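Local coordinates for gene 2 protein (Enterobacteria phage Sf6, PDB 5C12), which is the large terminase subunit of the phage DNA-packaging machinery, here its metal-binding nuclease domain, which probably cleaves viral DNA by a two-metal-ion mechanism, at residues 234-239 / 246-251; 88-93 / 114-119. The protein carries 1 engineered substitution. One frame throughout, in Å; residues are numbered along the deposited sequence.

Contact 1: 234-239 / 246-251. Engineered in segment 234-239: Ala236 (natural residue Lys).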
loop_
_atom_site.group_PDB
_atom_site.type_symbol
_atom_site.label_atom_id
_atom_site.label_comp_id
_atom_site.label_asym_id
_atom_site.label_seq_id
_atom_site.Cartn_x
_atom_site.Cartn_y
_atom_site.Cartn_z
ATOM N N MET A 234 7.579 1.645 -12.717
ATOM C CA MET A 234 6.779 1.277 -13.869
ATOM C C MET A 234 5.315 1.355 -13.481
ATOM O O MET A 234 4.925 1.001 -12.363
ATOM C CB MET A 234 7.087 -0.152 -14.316
ATOM C CG MET A 234 8.454 -0.364 -14.913
ATOM S SD MET A 234 8.645 -2.051 -15.533
ATOM C CE MET A 234 7.212 -2.223 -16.577
ATOM N N THR A 235 4.497 1.824 -14.415
ATOM C CA THR A 235 3.058 1.828 -14.224
ATOM C C THR A 235 2.521 0.424 -14.489
ATOM O O THR A 235 3.209 -0.413 -15.096
ATOM C CB THR A 235 2.381 2.757 -15.234
ATOM O OG1 THR A 235 2.662 2.297 -16.561
ATOM C CG2 THR A 235 2.888 4.183 -15.074
ATOM N N ALA A 236 1.296 0.173 -14.039
ATOM C CA ALA A 236 0.630 -1.090 -14.331
ATOM C C ALA A 236 0.588 -1.351 -15.835
ATOM O O ALA A 236 0.814 -2.465 -16.282
ATOM C CB ALA A 236 -0.783 -1.091 -13.756
ATOM N N VAL A 237 0.298 -0.320 -16.624
ATOM C CA VAL A 237 0.172 -0.506 -18.063
ATOM C C VAL A 237 1.502 -0.967 -18.641
ATOM O O VAL A 237 1.557 -1.878 -19.469
ATOM C CB VAL A 237 -0.301 0.776 -18.775
ATOM C CG1 VAL A 237 -0.197 0.610 -20.283
ATOM C CG2 VAL A 237 -1.732 1.094 -18.382
ATOM N N GLU A 238 2.582 -0.364 -18.166
ATOM C CA GLU A 238 3.908 -0.752 -18.609
ATOM C C GLU A 238 4.250 -2.171 -18.171
ATOM O O GLU A 238 4.823 -2.943 -18.939
ATOM C CB GLU A 238 4.937 0.230 -18.072
ATOM C CG GLU A 238 4.839 1.597 -18.708
ATOM C CD GLU A 238 5.793 2.594 -18.093
ATOM O OE1 GLU A 238 5.884 2.654 -16.846
ATOM O OE2 GLU A 238 6.453 3.322 -18.864
ATOM N N MET A 239 3.906 -2.513 -16.935
ATOM C CA MET A 239 4.198 -3.847 -16.421
ATOM C C MET A 239 3.516 -4.883 -17.297
ATOM O O MET A 239 4.096 -5.918 -17.621
ATOM C CB MET A 239 3.724 -3.993 -14.983
ATOM C CG MET A 239 4.479 -3.128 -13.993
ATOM S SD MET A 239 3.755 -3.159 -12.338
ATOM C CE MET A 239 4.263 -4.781 -11.786
ATOM N N PRO A 246 0.145 -9.045 -14.659
ATOM C CA PRO A 246 -1.175 -8.474 -14.394
ATOM C C PRO A 246 -1.096 -7.336 -13.384
ATOM O O PRO A 246 -0.105 -7.188 -12.664
ATOM C CB PRO A 246 -1.978 -9.656 -13.835
ATOM C CG PRO A 246 -0.981 -10.645 -13.393
ATOM C CD PRO A 246 0.242 -10.452 -14.227
ATOM N N SER A 247 -2.155 -6.543 -13.331
ATOM C CA SER A 247 -2.169 -5.364 -12.476
ATOM C C SER A 247 -2.018 -5.795 -11.019
ATOM O O SER A 247 -2.723 -6.699 -10.562
ATOM C CB SER A 247 -3.465 -4.590 -12.677
ATOM O OG SER A 247 -3.332 -3.276 -12.166
ATOM N N PRO A 248 -1.086 -5.160 -10.290
ATOM C CA PRO A 248 -0.784 -5.587 -8.922
ATOM C C PRO A 248 -1.667 -4.882 -7.905
ATOM O O PRO A 248 -1.194 -4.044 -7.131
ATOM C CB PRO A 248 0.685 -5.195 -8.776
ATOM C CG PRO A 248 0.792 -3.921 -9.572
ATOM C CD PRO A 248 -0.117 -4.150 -10.766
ATOM N N ASN A 249 -2.953 -5.220 -7.909
ATOM C CA ASN A 249 -3.907 -4.469 -7.104
ATOM C C ASN A 249 -3.754 -4.656 -5.608
ATOM O O ASN A 249 -4.063 -3.746 -4.836
ATOM C CB ASN A 249 -5.329 -4.822 -7.479
ATOM C CG ASN A 249 -5.522 -4.947 -8.961
ATOM O OD1 ASN A 249 -5.650 -3.955 -9.641
ATOM N ND2 ASN A 249 -5.544 -6.180 -9.471
ATOM N N LEU A 250 -3.303 -5.838 -5.172
ATOM C CA LEU A 250 -3.074 -6.052 -3.747
ATOM C C LEU A 250 -1.875 -5.219 -3.280
ATOM O O LEU A 250 -1.924 -4.571 -2.225
ATOM C CB LEU A 250 -2.824 -7.531 -3.434
ATOM C CG LEU A 250 -3.878 -8.527 -3.865
ATOM C CD1 LEU A 250 -3.352 -9.921 -3.593
ATOM C CD2 LEU A 250 -5.171 -8.254 -3.122
ATOM N N ALA A 251 -0.790 -5.252 -4.065
ATOM C CA ALA A 251 0.393 -4.434 -3.777
ATOM C C ALA A 251 0.051 -2.956 -3.726
ATOM O O ALA A 251 0.488 -2.250 -2.833
ATOM C CB ALA A 251 1.497 -4.677 -4.822
#
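At the metal-binding end of the nuclease domain, the N-terminal turn of helix 236-243 meets the proline-rich loop that leads into helix 249-256, with Ala236 and Met239 facing Ser247 and Pro248. Ala236, an engineered residue that is lysine in the natural sequence, points its CB at the loop and lies 3.7 Å from Ser247 OG, a van der Waals approach. The proline ring is farther, with Ala236 CB 4.3 Å from Pro248 CD. One turn further on, Met239 brings its sulfur to the same ring: SD lies 4.1 Å from Pro248 CG, and the two side chains run at a slant to each other. A bend at chi3 (74°) takes CE off the line of CG and SD, and the sulfur is nearest the ring. No hydrogen bond joins the segments; the hydroxyl of Ser247 is engaged instead with Asp55 OD2. The helix start is fixed by a capping box, in which Glu238 N donates to Thr235 OG1 (3.1 Å) and Glu238 OE1 accepts from Thr235 N (2.9 Å) through its anti lone pair. Pro248, centre of an inverse gamma turn, is also the N-cap residue of the next helix, which carries Asp252, a magnesium ligand here, and Asn249, which binds manganese in another structure of this protein. The arrangement is thus a capped helix start packed on a proline turn beside a carboxylate-rich, two-metal nuclease site.

Contact 2: 88-93 / 114-119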
loop_
_atom_site.group_PDB
_atom_site.type_symbol
_atom_site.label_atom_id
_atom_site.label_comp_id
_atom_site.label_asym_id
_atom_site.label_seq_id
_atom_site.Cartn_x
_atom_site.Cartn_y
_atom_site.Cartn_z
ATOM N N TRP A 88 -17.878 -3.082 -1.404
ATOM C CA TRP A 88 -17.097 -4.144 -0.781
ATOM C C TRP A 88 -15.969 -3.594 0.087
ATOM O O TRP A 88 -15.796 -3.989 1.250
ATOM C CB TRP A 88 -16.577 -5.059 -1.891
ATOM C CG TRP A 88 -15.438 -5.986 -1.479
ATOM C CD1 TRP A 88 -15.535 -7.124 -0.719
ATOM C CD2 TRP A 88 -14.074 -5.876 -1.863
ATOM N NE1 TRP A 88 -14.290 -7.702 -0.587
ATOM C CE2 TRP A 88 -13.385 -6.967 -1.290
ATOM C CE3 TRP A 88 -13.346 -4.953 -2.623
ATOM C CZ2 TRP A 88 -12.022 -7.150 -1.452
ATOM C CZ3 TRP A 88 -12.001 -5.141 -2.774
ATOM C CH2 TRP A 88 -11.348 -6.226 -2.178
ATOM N N ALA A 89 -15.181 -2.674 -0.467
ATOM C CA ALA A 89 -14.004 -2.176 0.218
ATOM C C ALA A 89 -14.356 -1.296 1.405
ATOM O O ALA A 89 -13.722 -1.367 2.448
ATOM C CB ALA A 89 -13.148 -1.406 -0.740
ATOM N N THR A 90 -15.377 -0.458 1.246
ATOM C CA THR A 90 -15.782 0.391 2.358
ATOM C C THR A 90 -16.402 -0.437 3.476
ATOM O O THR A 90 -16.218 -0.139 4.651
ATOM C CB THR A 90 -16.747 1.534 1.928
ATOM O OG1 THR A 90 -17.902 1.013 1.262
ATOM C CG2 THR A 90 -16.009 2.519 1.005
ATOM N N SER A 91 -17.135 -1.485 3.118
ATOM C CA SER A 91 -17.659 -2.394 4.133
ATOM C C SER A 91 -16.526 -3.093 4.879
ATOM O O SER A 91 -16.590 -3.242 6.093
ATOM C CB SER A 91 -18.604 -3.402 3.506
ATOM O OG SER A 91 -19.827 -2.761 3.181
ATOM N N LEU A 92 -15.478 -3.504 4.176
ATOM C CA LEU A 92 -14.292 -4.049 4.862
ATOM C C LEU A 92 -13.657 -3.026 5.803
ATOM O O LEU A 92 -13.267 -3.358 6.921
ATOM C CB LEU A 92 -13.248 -4.592 3.875
ATOM C CG LEU A 92 -13.601 -5.932 3.215
ATOM C CD1 LEU A 92 -12.539 -6.237 2.173
ATOM C CD2 LEU A 92 -13.707 -7.038 4.244
ATOM N N ALA A 93 -13.561 -1.777 5.362
ATOM C CA ALA A 93 -12.983 -0.737 6.193
ATOM C C ALA A 93 -13.794 -0.573 7.483
ATOM O O ALA A 93 -13.241 -0.411 8.579
ATOM C CB ALA A 93 -12.915 0.580 5.420
ATOM N N ARG A 114 -18.469 10.348 -3.721
ATOM C CA ARG A 114 -19.816 10.413 -3.165
ATOM C C ARG A 114 -20.230 9.075 -2.542
ATOM O O ARG A 114 -20.715 9.023 -1.413
ATOM C CB ARG A 114 -20.823 10.846 -4.238
ATOM C CG ARG A 114 -22.238 10.756 -3.780
ATOM C CD ARG A 114 -23.226 11.050 -4.937
ATOM N NE ARG A 114 -24.210 9.985 -4.920
ATOM C CZ ARG A 114 -24.413 9.121 -5.900
ATOM N NH1 ARG A 114 -23.774 9.233 -7.060
ATOM N NH2 ARG A 114 -25.346 8.195 -5.762
ATOM N N GLN A 115 -20.012 7.980 -3.263
ATOM C CA GLN A 115 -20.402 6.677 -2.760
ATOM C C GLN A 115 -19.606 6.339 -1.516
ATOM O O GLN A 115 -20.120 5.761 -0.560
ATOM C CB GLN A 115 -20.187 5.604 -3.820
ATOM C CG GLN A 115 -20.521 4.214 -3.326
ATOM C CD GLN A 115 -20.276 3.149 -4.369
ATOM O OE1 GLN A 115 -19.926 3.447 -5.517
ATOM N NE2 GLN A 115 -20.493 1.897 -3.985
ATOM N N THR A 116 -18.333 6.685 -1.537
ATOM C CA THR A 116 -17.469 6.394 -0.413
ATOM C C THR A 116 -17.902 7.144 0.832
ATOM O O THR A 116 -18.021 6.550 1.910
ATOM C CB THR A 116 -16.027 6.709 -0.765
ATOM O OG1 THR A 116 -15.644 5.910 -1.891
ATOM C CG2 THR A 116 -15.119 6.443 0.391
ATOM N N THR A 117 -18.170 8.440 0.693
ATOM C CA THR A 117 -18.597 9.215 1.851
ATOM C C THR A 117 -19.981 8.779 2.352
ATOM O O THR A 117 -20.215 8.734 3.555
ATOM C CB THR A 117 -18.535 10.735 1.587
ATOM O OG1 THR A 117 -19.331 11.060 0.453
ATOM C CG2 THR A 117 -17.101 11.163 1.345
ATOM N N GLU A 118 -20.878 8.400 1.441
ATOM C CA GLU A 118 -22.163 7.814 1.833
ATOM C C GLU A 118 -21.968 6.557 2.671
ATOM O O GLU A 118 -22.684 6.316 3.650
ATOM C CB GLU A 118 -23.021 7.472 0.595
ATOM C CG GLU A 118 -23.549 8.676 -0.189
ATOM C CD GLU A 118 -24.277 8.291 -1.498
ATOM O OE1 GLU A 118 -24.235 7.097 -1.882
ATOM O OE2 GLU A 118 -24.883 9.182 -2.149
ATOM N N ALA A 119 -20.982 5.756 2.296
ATOM C CA ALA A 119 -20.793 4.487 2.970
ATOM C C ALA A 119 -20.359 4.694 4.412
ATOM O O ALA A 119 -20.693 3.896 5.297
ATOM C CB ALA A 119 -19.777 3.659 2.225
#
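Between residues 88-93 and 114-119, Thr90 and Ala119 come closest: the methyl CB of Ala119 sits against the branched head of Thr90, 3.4 Å from OG1 and 3.7 Å from CB. Each of the two residues points its CB across the interface, and the small alanine lets the backbones approach, Thr90 CA and Ala119 CA lying 6.5 Å apart. The methyl branch of Thr90 turns to Thr116: CG2 touches Thr116 CG2 at 4.1 Å, methyl against methyl, and has Ala119 CB at the same distance.

The torsions sort these branches. In Thr90 the hydroxyl stands between the backbone N and the carbonyl carbon (chi1 56°), where it can bond to Ala86 O one turn back in its own helix while its flank lies against Ala119. Thr116 has its methyl anti to the backbone N, which sends CG2 to the Thr90 methyl, and its OG1 is bonded to Leu112 O.

Further out, Tyr101 of strand 100-104 touches both threonines, and Phe120, just past the second helix, also reaches Thr90. Gln115 NE2 adds a polar tie between the helices by bonding to Asn83 O.

With both threonine hydroxyls bonded to backbone carbonyls one turn back, Ala86 O and, just ahead of the second helix, Leu112 O, the interface formed by these three side chains is in effect apolar: the threonine methyls meet each other, while the Thr90 hydroxyl, its hydrogen bond made within its own helix, lies against the alanine methyl, and the buried oxygens are satisfied without a bond across the gap.

In the fold
The two contacts lie in series along the chain, contact 2 closing before contact 1 opens, and their centres are 23 Å apart; the nearest atoms, about 7 Å from each other, do not touch. Contact 1 borders the metal site: the side chain of Ser247 is about 4 Å from a bound magnesium ion, and Asp52 and Asp252 form a magnesium site in this structure. Contact 2 is more remote, with the Thr116 side chain about 14 Å from magnesium and about 11 Å from that of Asp104. Strand 100-104 connects the two regions, since Tyr101 packs against contact 2 and Asp104, a metal ligand in other structures of this protein, ends the same strand.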